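Long-range contacts in proliferating cell nuclear antigen (Entamoeba histolytica, PDB 3P91), which probably encircles DNA as a ring of three subunits and raises the processivity of DNA polymerase delta during replication: residues H8-E13 with F62-C67; S26-T31 with I75-L80; A146-I151 with E217-A222; K204-S209 with L230-Q235. One frame throughout, in Å; residues are numbered along the deposited sequence.

Interaction 1: H8-E13 with F62-C67; sequences HAKFKE and FDEFQC
H8 and K10 divide the carboxylate of E64 between them where strand 7-11 pairs antiparallel with strand 62-66, a ladder interrupted by a classic beta bulge. The H8 ring comes to E64 edge-first: NE2 donates within its own ring plane to E64 OE2, almost straight at 2.6 Å, although ring and carboxylate planes are turned 53° apart. Since H8 ND1 is bonded to D96 OD2, each ring nitrogen meets a carboxylate, which would probably favour a positively charged imidazole. K10 leaves the backbone extended and then folds at chi3 (64°), a bend that carries NZ to within 3.1 Å of E64 OE1 as a salt bridge. A long, jointed lysine suits this partly exposed face.

The face bearing A9 and F65 is apolar. The A9 methyl, small enough for a place beside two rings, lies 4.0 Å from F62 CD1 and 3.8 Å from F65 CD1. F11 and F62 run side by side and point the same way, their planes inclined at 45°; F62 CE1 sits over one face of the F11 ring near its rim, 3.3 Å from F11 CE1, and F17 also stacks on F11. At the bulge D63 and E64 both face K10: K10 O accepts from D63 N at 2.8 Å and, weakly, from E64 N at 3.4 Å.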
# COMPACT_ATOMS: atom_id res chain seq x y z
N HIS A 8 7.90 4.41 37.55
CA HIS A 8 7.42 5.54 36.76
C HIS A 8 8.49 6.00 35.77
O HIS A 8 9.64 6.19 36.13
CB HIS A 8 6.97 6.68 37.67
CG HIS A 8 6.73 7.98 36.96
ND1 HIS A 8 5.62 8.21 36.18
CD2 HIS A 8 7.47 9.11 36.90
CE1 HIS A 8 5.68 9.42 35.67
NE2 HIS A 8 6.80 9.99 36.09
N ALA A 9 8.10 6.18 34.52
CA ALA A 9 9.06 6.63 33.52
C ALA A 9 8.40 7.45 32.41
O ALA A 9 7.39 7.04 31.85
CB ALA A 9 9.79 5.44 32.92
N LYS A 10 8.97 8.62 32.12
CA LYS A 10 8.54 9.37 30.95
C LYS A 10 9.68 9.56 29.98
O LYS A 10 10.74 10.06 30.35
CB LYS A 10 7.98 10.74 31.32
CG LYS A 10 7.52 11.53 30.10
CD LYS A 10 6.96 12.86 30.52
CE LYS A 10 8.06 13.69 31.15
NZ LYS A 10 7.58 14.48 32.31
N PHE A 11 9.46 9.18 28.73
CA PHE A 11 10.50 9.24 27.73
C PHE A 11 10.76 10.67 27.29
O PHE A 11 9.87 11.51 27.31
CB PHE A 11 10.13 8.38 26.53
CG PHE A 11 10.19 6.92 26.81
CD1 PHE A 11 11.34 6.20 26.51
CD2 PHE A 11 9.13 6.26 27.39
CE1 PHE A 11 11.41 4.84 26.77
CE2 PHE A 11 9.19 4.91 27.65
CZ PHE A 11 10.34 4.19 27.33
N LYS A 12 12.00 10.94 26.91
CA LYS A 12 12.31 12.18 26.23
C LYS A 12 11.65 12.15 24.86
O LYS A 12 11.00 13.12 24.45
CB LYS A 12 13.83 12.37 26.10
CG LYS A 12 14.47 12.86 27.38
CD LYS A 12 15.98 12.88 27.30
CE LYS A 12 16.58 13.56 28.51
NZ LYS A 12 18.06 13.42 28.58
N GLU A 13 11.79 11.03 24.17
CA GLU A 13 11.19 10.84 22.85
C GLU A 13 10.35 9.57 22.79
O GLU A 13 10.85 8.49 23.06
CB GLU A 13 12.27 10.79 21.76
CG GLU A 13 13.08 12.07 21.60
CD GLU A 13 12.24 13.25 21.13
OE1 GLU A 13 12.62 14.40 21.44
OE2 GLU A 13 11.20 13.05 20.46
N PHE A 62 15.16 9.32 29.37
CA PHE A 62 13.92 9.75 30.01
C PHE A 62 14.03 11.14 30.61
O PHE A 62 15.10 11.56 31.04
CB PHE A 62 13.54 8.77 31.12
CG PHE A 62 13.55 7.34 30.69
CD1 PHE A 62 12.40 6.73 30.22
CD2 PHE A 62 14.72 6.59 30.74
CE1 PHE A 62 12.41 5.41 29.82
CE2 PHE A 62 14.74 5.27 30.35
CZ PHE A 62 13.59 4.68 29.88
N ASP A 63 12.91 11.84 30.63
CA ASP A 63 12.80 13.11 31.34
C ASP A 63 12.52 12.88 32.82
O ASP A 63 12.95 13.66 33.67
CB ASP A 63 11.71 13.98 30.72
CG ASP A 63 12.17 14.67 29.47
OD1 ASP A 63 11.35 14.86 28.54
OD2 ASP A 63 13.37 15.03 29.41
N GLU A 64 11.78 11.81 33.12
CA GLU A 64 11.55 11.37 34.49
C GLU A 64 11.81 9.87 34.57
O GLU A 64 11.48 9.13 33.64
CB GLU A 64 10.13 11.66 34.95
CG GLU A 64 9.72 13.11 34.80
CD GLU A 64 8.29 13.35 35.23
OE1 GLU A 64 7.92 14.53 35.44
OE2 GLU A 64 7.53 12.37 35.36
N PHE A 65 12.39 9.43 35.68
CA PHE A 65 12.65 8.01 35.87
C PHE A 65 12.79 7.65 37.35
O PHE A 65 13.59 8.23 38.07
CB PHE A 65 13.89 7.55 35.10
CG PHE A 65 14.03 6.06 35.00
CD1 PHE A 65 13.50 5.37 33.92
CD2 PHE A 65 14.66 5.33 36.00
CE1 PHE A 65 13.60 4.00 33.84
CE2 PHE A 65 14.77 3.96 35.92
CZ PHE A 65 14.25 3.29 34.84
N GLN A 66 11.98 6.70 37.78
CA GLN A 66 11.99 6.23 39.14
C GLN A 66 11.76 4.73 39.12
O GLN A 66 10.76 4.26 38.59
CB GLN A 66 10.90 6.92 39.96
CG GLN A 66 10.64 6.30 41.34
CD GLN A 66 11.82 6.45 42.30
OE1 GLN A 66 12.82 7.11 42.00
NE2 GLN A 66 11.70 5.83 43.48
N CYS A 67 12.70 4.00 39.68
CA CYS A 67 12.55 2.57 39.89
C CYS A 67 13.48 2.24 41.03
O CYS A 67 14.66 1.98 40.83
CB CYS A 67 12.93 1.79 38.62
SG CYS A 67 12.36 0.08 38.59

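Interaction 2: S26-T31 with I75-L80; sequences STIDKT and INLTHL
I75 grips T31 with both of its backbone polar groups, the hydrogen-bonded pair of a short antiparallel ladder: I75 N donates to T31 O at 2.8 Å, and T31 N to I75 O at 2.9 Å. One residue on, N76 faces K30, whose CE passes 3.8 Å from N76 ND2 as the two chains slant across each other; the lysine's aliphatic part makes this contact, and the amino end runs on past N76. N76 also serves as N-cap of helix 77-84. With CG anti to the backbone N (chi1 179°), its OD1 turns back to accept from H79 N at 3.0 Å and, weakly, from T78 N, a role for which asparagine is well suited.

L77 is the first helical residue, yet its N still reaches across to D29 O at 2.8 Å. Its branched side chain puts CD1 3.7 Å from T31 CG2 and 4.1 Å from I28 CG2, a buried apolar patch extended by V21 and F33. Farther along, the H79 ring lays one face over N76 CG and packs on M180 of the second subunit. The whole is a strand-to-helix junction with an asparagine N-cap, here at strand 71-76, outermost within this chain in the long PCNA sheet.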
# COMPACT_ATOMS: atom_id res chain seq x y z
N SER A 26 10.21 -8.29 16.02
CA SER A 26 10.62 -9.04 14.83
C SER A 26 11.45 -10.28 15.19
O SER A 26 11.53 -11.22 14.40
CB SER A 26 11.44 -8.14 13.89
OG SER A 26 10.66 -7.07 13.37
N THR A 27 12.05 -10.30 16.37
CA THR A 27 12.93 -11.41 16.73
C THR A 27 12.47 -12.19 17.96
O THR A 27 12.91 -13.32 18.19
CB THR A 27 14.36 -10.91 16.96
OG1 THR A 27 14.38 -10.06 18.11
CG2 THR A 27 14.85 -10.13 15.74
N ILE A 28 11.59 -11.59 18.76
CA ILE A 28 11.05 -12.25 19.94
C ILE A 28 9.64 -11.74 20.21
O ILE A 28 9.37 -10.56 20.01
CB ILE A 28 12.00 -12.11 21.18
CG1 ILE A 28 11.40 -12.79 22.41
CG2 ILE A 28 12.32 -10.65 21.47
CD1 ILE A 28 11.53 -14.29 22.41
N ASP A 29 8.76 -12.63 20.66
CA ASP A 29 7.33 -12.31 20.84
C ASP A 29 6.97 -11.87 22.27
O ASP A 29 6.31 -10.84 22.46
CB ASP A 29 6.46 -13.52 20.46
CG ASP A 29 6.53 -13.85 18.97
OD1 ASP A 29 6.27 -15.03 18.63
OD2 ASP A 29 6.84 -12.95 18.14
N LYS A 30 7.36 -12.65 23.26
CA LYS A 30 7.15 -12.27 24.64
C LYS A 30 8.50 -12.17 25.33
O LYS A 30 9.38 -13.00 25.11
CB LYS A 30 6.27 -13.30 25.35
CG LYS A 30 4.92 -13.50 24.70
CD LYS A 30 4.25 -14.76 25.21
CE LYS A 30 3.02 -15.11 24.38
NZ LYS A 30 2.45 -16.43 24.78
N THR A 31 8.69 -11.15 26.16
CA THR A 31 9.96 -11.01 26.86
C THR A 31 9.83 -10.22 28.15
O THR A 31 8.89 -9.44 28.33
CB THR A 31 11.05 -10.40 25.95
OG1 THR A 31 12.34 -10.58 26.56
CG2 THR A 31 10.81 -8.92 25.71
N ILE A 75 6.20 -8.99 29.11
CA ILE A 75 5.52 -8.24 28.06
C ILE A 75 5.33 -8.99 26.74
O ILE A 75 6.30 -9.44 26.13
CB ILE A 75 6.25 -6.92 27.79
CG1 ILE A 75 5.89 -5.90 28.88
CG2 ILE A 75 5.89 -6.38 26.43
CD1 ILE A 75 6.68 -4.63 28.79
N ASN A 76 4.08 -9.10 26.30
CA ASN A 76 3.75 -9.59 24.96
C ASN A 76 3.92 -8.45 23.97
O ASN A 76 3.12 -7.50 23.97
CB ASN A 76 2.32 -10.14 24.90
CG ASN A 76 1.94 -10.64 23.52
OD1 ASN A 76 2.15 -9.95 22.52
ND2 ASN A 76 1.39 -11.84 23.46
N LEU A 77 4.95 -8.54 23.14
CA LEU A 77 5.34 -7.45 22.26
C LEU A 77 4.32 -7.19 21.16
O LEU A 77 4.22 -6.07 20.65
CB LEU A 77 6.73 -7.71 21.69
CG LEU A 77 7.81 -7.60 22.77
CD1 LEU A 77 8.99 -8.48 22.47
CD2 LEU A 77 8.24 -6.16 22.96
N THR A 78 3.56 -8.21 20.79
CA THR A 78 2.49 -8.03 19.83
C THR A 78 1.45 -7.06 20.40
O THR A 78 0.95 -6.17 19.71
CB THR A 78 1.83 -9.37 19.42
OG1 THR A 78 2.74 -10.10 18.60
CG2 THR A 78 0.56 -9.13 18.65
N HIS A 79 1.14 -7.22 21.69
CA HIS A 79 0.15 -6.37 22.32
C HIS A 79 0.65 -4.96 22.57
O HIS A 79 -0.12 -4.00 22.48
CB HIS A 79 -0.36 -7.01 23.61
CG HIS A 79 -1.03 -8.32 23.38
ND1 HIS A 79 -1.41 -9.15 24.41
CD2 HIS A 79 -1.39 -8.94 22.24
CE1 HIS A 79 -1.98 -10.23 23.90
NE2 HIS A 79 -1.98 -10.13 22.59
N LEU A 80 1.94 -4.83 22.88
CA LEU A 80 2.52 -3.52 23.13
C LEU A 80 2.66 -2.69 21.86
O LEU A 80 2.46 -1.48 21.89
CB LEU A 80 3.88 -3.67 23.83
CG LEU A 80 4.65 -2.38 24.13
CD1 LEU A 80 3.82 -1.42 24.94
CD2 LEU A 80 5.94 -2.71 24.86

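Interaction 3: A146-I151 with E217-A222; sequences AEFLKI and EFAKSA
A219 offers its methyl to two successive residues of helix 145-158, F148 and L149, in a contact made without any hydrogen bond. Both partners carry CG anti to their backbone nitrogens. The F148 side chain leaves the helix to one side, and with chi1 at -179° it then brings the CD2-CE2 flank of its ring in, CE2 lying 3.8 Å from A219 CB in an approach slanted to the ring. The L149 side chain sets out toward the other segment, and its chi2 of 52° directs CD1 to 3.9 Å from A219 CB; L149 CD1 also passes 3.8 Å from A219 O and 4.1 Å from K220 CG. The other branch, L149 CD2, is spread toward A222 and stops 4.3 Å from its CB.

Alanine suits A219 and A222 because its short side chain lets the two backbones draw close, while the forked leucine bridges both methyls. K220 adds its backbone N and the CG of its extended chain. Beneath this contact F148 rests on V228 and L230 of strand 227-232 and on M240 of strand 238-244, while F218 stacks on F251 of strand 247-253. Segments 146-151 and 217-222 thus meet over one face of the long sheet.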
# COMPACT_ATOMS: atom_id res chain seq x y z
N ALA A 146 20.22 1.55 6.98
CA ALA A 146 19.19 1.49 5.96
C ALA A 146 19.68 0.82 4.68
O ALA A 146 18.93 0.10 4.02
CB ALA A 146 18.66 2.89 5.66
N GLU A 147 20.95 1.04 4.33
CA GLU A 147 21.54 0.36 3.18
C GLU A 147 21.77 -1.10 3.53
O GLU A 147 21.63 -1.97 2.68
CB GLU A 147 22.86 1.02 2.77
N PHE A 148 22.13 -1.36 4.77
CA PHE A 148 22.29 -2.74 5.20
C PHE A 148 20.96 -3.50 5.19
O PHE A 148 20.92 -4.69 4.88
CB PHE A 148 22.92 -2.83 6.58
CG PHE A 148 23.14 -4.23 7.04
CD1 PHE A 148 24.11 -5.02 6.46
CD2 PHE A 148 22.35 -4.78 8.04
CE1 PHE A 148 24.31 -6.32 6.87
CE2 PHE A 148 22.54 -6.08 8.45
CZ PHE A 148 23.52 -6.85 7.87
N LEU A 149 19.89 -2.81 5.52
CA LEU A 149 18.58 -3.44 5.50
C LEU A 149 18.18 -3.77 4.07
O LEU A 149 17.69 -4.87 3.78
CB LEU A 149 17.54 -2.52 6.14
CG LEU A 149 16.10 -3.00 6.06
CD1 LEU A 149 15.97 -4.42 6.58
CD2 LEU A 149 15.21 -2.05 6.82
N LYS A 150 18.39 -2.83 3.17
CA LYS A 150 18.04 -3.03 1.77
C LYS A 150 18.66 -4.33 1.29
O LYS A 150 18.03 -5.13 0.61
CB LYS A 150 18.57 -1.88 0.93
CG LYS A 150 18.34 -2.06 -0.55
CD LYS A 150 19.10 -1.01 -1.34
CE LYS A 150 18.52 -0.87 -2.74
NZ LYS A 150 18.31 -2.19 -3.40
N ILE A 151 19.92 -4.52 1.68
CA ILE A 151 20.68 -5.65 1.22
C ILE A 151 20.10 -6.94 1.76
O ILE A 151 19.88 -7.88 1.01
CB ILE A 151 22.14 -5.53 1.64
CG1 ILE A 151 22.76 -4.30 0.97
CG2 ILE A 151 22.90 -6.79 1.27
CD1 ILE A 151 24.22 -4.10 1.30
N GLU A 217 16.03 -10.41 9.74
CA GLU A 217 15.09 -9.98 10.78
C GLU A 217 15.78 -8.98 11.71
O GLU A 217 15.17 -8.01 12.14
CB GLU A 217 14.56 -11.18 11.57
N PHE A 218 17.05 -9.22 12.00
CA PHE A 218 17.82 -8.33 12.84
C PHE A 218 17.94 -6.97 12.19
O PHE A 218 17.85 -5.94 12.85
CB PHE A 218 19.24 -8.87 13.06
CG PHE A 218 19.29 -10.12 13.88
CD1 PHE A 218 18.19 -10.56 14.59
CD2 PHE A 218 20.47 -10.86 13.96
CE1 PHE A 218 18.24 -11.71 15.36
CE2 PHE A 218 20.53 -12.01 14.72
CZ PHE A 218 19.42 -12.44 15.41
N ALA A 219 18.18 -6.99 10.88
CA ALA A 219 18.46 -5.78 10.12
C ALA A 219 17.33 -4.78 10.18
O ALA A 219 17.53 -3.58 9.98
CB ALA A 219 18.76 -6.14 8.67
N LYS A 220 16.13 -5.28 10.47
CA LYS A 220 14.94 -4.43 10.53
C LYS A 220 14.95 -3.49 11.72
O LYS A 220 14.01 -2.74 11.92
CB LYS A 220 13.68 -5.28 10.57
CG LYS A 220 13.49 -6.16 9.37
CD LYS A 220 12.29 -7.07 9.57
CE LYS A 220 12.17 -8.09 8.45
NZ LYS A 220 11.05 -9.04 8.70
N SER A 221 16.02 -3.54 12.52
CA SER A 221 16.16 -2.66 13.67
C SER A 221 16.76 -1.31 13.26
O SER A 221 17.02 -0.46 14.11
CB SER A 221 17.03 -3.32 14.74
OG SER A 221 16.42 -4.50 15.22
N ALA A 222 16.96 -1.15 11.96
CA ALA A 222 17.57 0.06 11.39
C ALA A 222 17.04 1.38 11.95
O ALA A 222 17.81 2.29 12.21
CB ALA A 222 17.44 0.04 9.86

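Interaction 4: K204-S209 with L230-Q235; sequences KDVTAS and LSLSGQ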
# COMPACT_ATOMS: atom_id res chain seq x y z
N LYS A 204 42.23 -8.36 11.10
CA LYS A 204 42.41 -9.67 10.47
C LYS A 204 41.30 -10.04 9.49
O LYS A 204 40.12 -9.98 9.84
CB LYS A 204 42.55 -10.76 11.53
CG LYS A 204 42.72 -12.15 10.96
CD LYS A 204 42.65 -13.21 12.04
CE LYS A 204 43.72 -12.99 13.10
NZ LYS A 204 43.56 -13.92 14.26
N ASP A 205 41.67 -10.41 8.27
CA ASP A 205 40.69 -10.84 7.27
C ASP A 205 39.79 -11.92 7.84
O ASP A 205 40.23 -12.80 8.58
CB ASP A 205 41.39 -11.36 6.02
CG ASP A 205 42.01 -10.24 5.20
OD1 ASP A 205 42.49 -10.52 4.08
OD2 ASP A 205 42.02 -9.08 5.67
N VAL A 206 38.51 -11.87 7.49
CA VAL A 206 37.57 -12.78 8.11
C VAL A 206 36.34 -12.98 7.24
O VAL A 206 35.85 -12.04 6.61
CB VAL A 206 37.17 -12.26 9.51
CG1 VAL A 206 36.79 -10.80 9.44
CG2 VAL A 206 36.07 -13.10 10.10
N THR A 207 35.87 -14.22 7.18
CA THR A 207 34.67 -14.56 6.44
C THR A 207 33.88 -15.59 7.24
O THR A 207 34.47 -16.45 7.88
CB THR A 207 34.99 -15.19 5.06
OG1 THR A 207 36.03 -14.45 4.42
CG2 THR A 207 33.75 -15.21 4.18
N ALA A 208 32.55 -15.50 7.18
CA ALA A 208 31.69 -16.43 7.91
C ALA A 208 30.29 -16.44 7.33
O ALA A 208 29.85 -15.45 6.76
CB ALA A 208 31.65 -16.09 9.39
N SER A 209 29.59 -17.56 7.48
CA SER A 209 28.20 -17.69 7.02
C SER A 209 27.22 -17.68 8.18
O SER A 209 27.54 -18.15 9.28
CB SER A 209 28.01 -18.97 6.22
OG SER A 209 28.85 -18.98 5.09
N LEU A 230 28.53 -4.15 12.75
CA LEU A 230 28.70 -5.59 12.75
C LEU A 230 30.11 -5.92 13.21
O LEU A 230 31.09 -5.55 12.56
CB LEU A 230 28.50 -6.14 11.35
CG LEU A 230 27.23 -5.84 10.56
CD1 LEU A 230 27.04 -4.35 10.33
CD2 LEU A 230 27.29 -6.57 9.23
N SER A 231 30.21 -6.62 14.33
CA SER A 231 31.49 -7.09 14.82
C SER A 231 31.68 -8.53 14.38
O SER A 231 30.94 -9.42 14.80
CB SER A 231 31.54 -6.98 16.33
OG SER A 231 31.51 -5.62 16.71
N LEU A 232 32.69 -8.74 13.55
CA LEU A 232 32.83 -9.98 12.79
C LEU A 232 34.00 -10.87 13.25
O LEU A 232 35.13 -10.41 13.37
CB LEU A 232 33.00 -9.62 11.31
CG LEU A 232 32.91 -10.70 10.23
CD1 LEU A 232 31.65 -11.52 10.42
CD2 LEU A 232 32.92 -10.05 8.86
N SER A 233 33.70 -12.15 13.49
CA SER A 233 34.71 -13.15 13.83
C SER A 233 34.45 -14.43 13.02
O SER A 233 33.30 -14.75 12.72
CB SER A 233 34.66 -13.49 15.31
OG SER A 233 34.61 -12.32 16.11
N GLY A 234 35.51 -15.16 12.70
CA GLY A 234 35.40 -16.36 11.89
C GLY A 234 34.74 -17.55 12.56
O GLY A 234 34.09 -18.36 11.90
N GLN A 235 34.91 -17.66 13.88
CA GLN A 235 34.40 -18.83 14.61
C GLN A 235 33.40 -18.49 15.71
O GLN A 235 32.57 -19.33 16.07
CB GLN A 235 35.56 -19.64 15.20
CG GLN A 235 36.28 -20.55 14.20
CD GLN A 235 37.13 -19.77 13.24
OE1 GLN A 235 37.97 -18.96 13.65
NE2 GLN A 235 36.92 -19.98 11.94
O HOH W 1 35.24 -18.76 8.87
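V206 meets L232 and G234 with its two methyl branches, tying strand 206-211 to the end of strand 227-232 and the loop that follows it. The different roles of the branches come from a chi1 of 49°, which sets CG1 between the backbone N and the carbonyl carbon and CG2 anti to the N. CG1 leans on the side chain of L232, 4.0 Å from its CG, the two chains slanting past each other. CG2 also touches L232 CG but comes closest to main chain, 3.4 Å from G234 N and 3.6 Å from S233 C. A beta-branched valine suits a strand position that must present methyls in two directions close to the backbone.

L232 supplies the broad apolar surface: its CG and CD2 lie against V206, and it also packs on I165 and C167 of strand 162-167 and on L238. At G234 the contact is made by backbone, the valine methyl packing on the S233-G234 peptide. Two residues on, and on the same side of the strand as V206, A208 brings CB to 4.0 Å from S233 O, a spot where a small residue fits.

No direct hydrogen bond links the segments; one water donates to T207 O at 2.6 Å and, at a longer 3.3 Å, to G234 O. Strand 206-211 pairs with 162-167 and strand 227-232 with 139-144, so this contact joins two sheets through methyl packing, with a single water bridging polar backbone atoms at its margin.

How the interactions relate
Interactions 1 and 2, in the N-terminal half, are built on hydrogen-bonded ladders, interaction 2 running on into a helix, whereas interactions 3 and 4, in the C-terminal half, lack direct hydrogen bonds and join separate elements through apolar side chains. Interaction 4 is the most buried; the other three are partly buried, and interaction 1 alone adds a salt bridge. Interactions 2 and 4 reach the same long sheet, from opposite sides of the chain's centre. Strand 206-211 leads into helix 212-218, and F148 of interaction 3 touches L230 of interaction 4. Interactions 2 and 3 meet where T27 CG2 packs 3.6 Å from F218 CD1, bringing the two halves together.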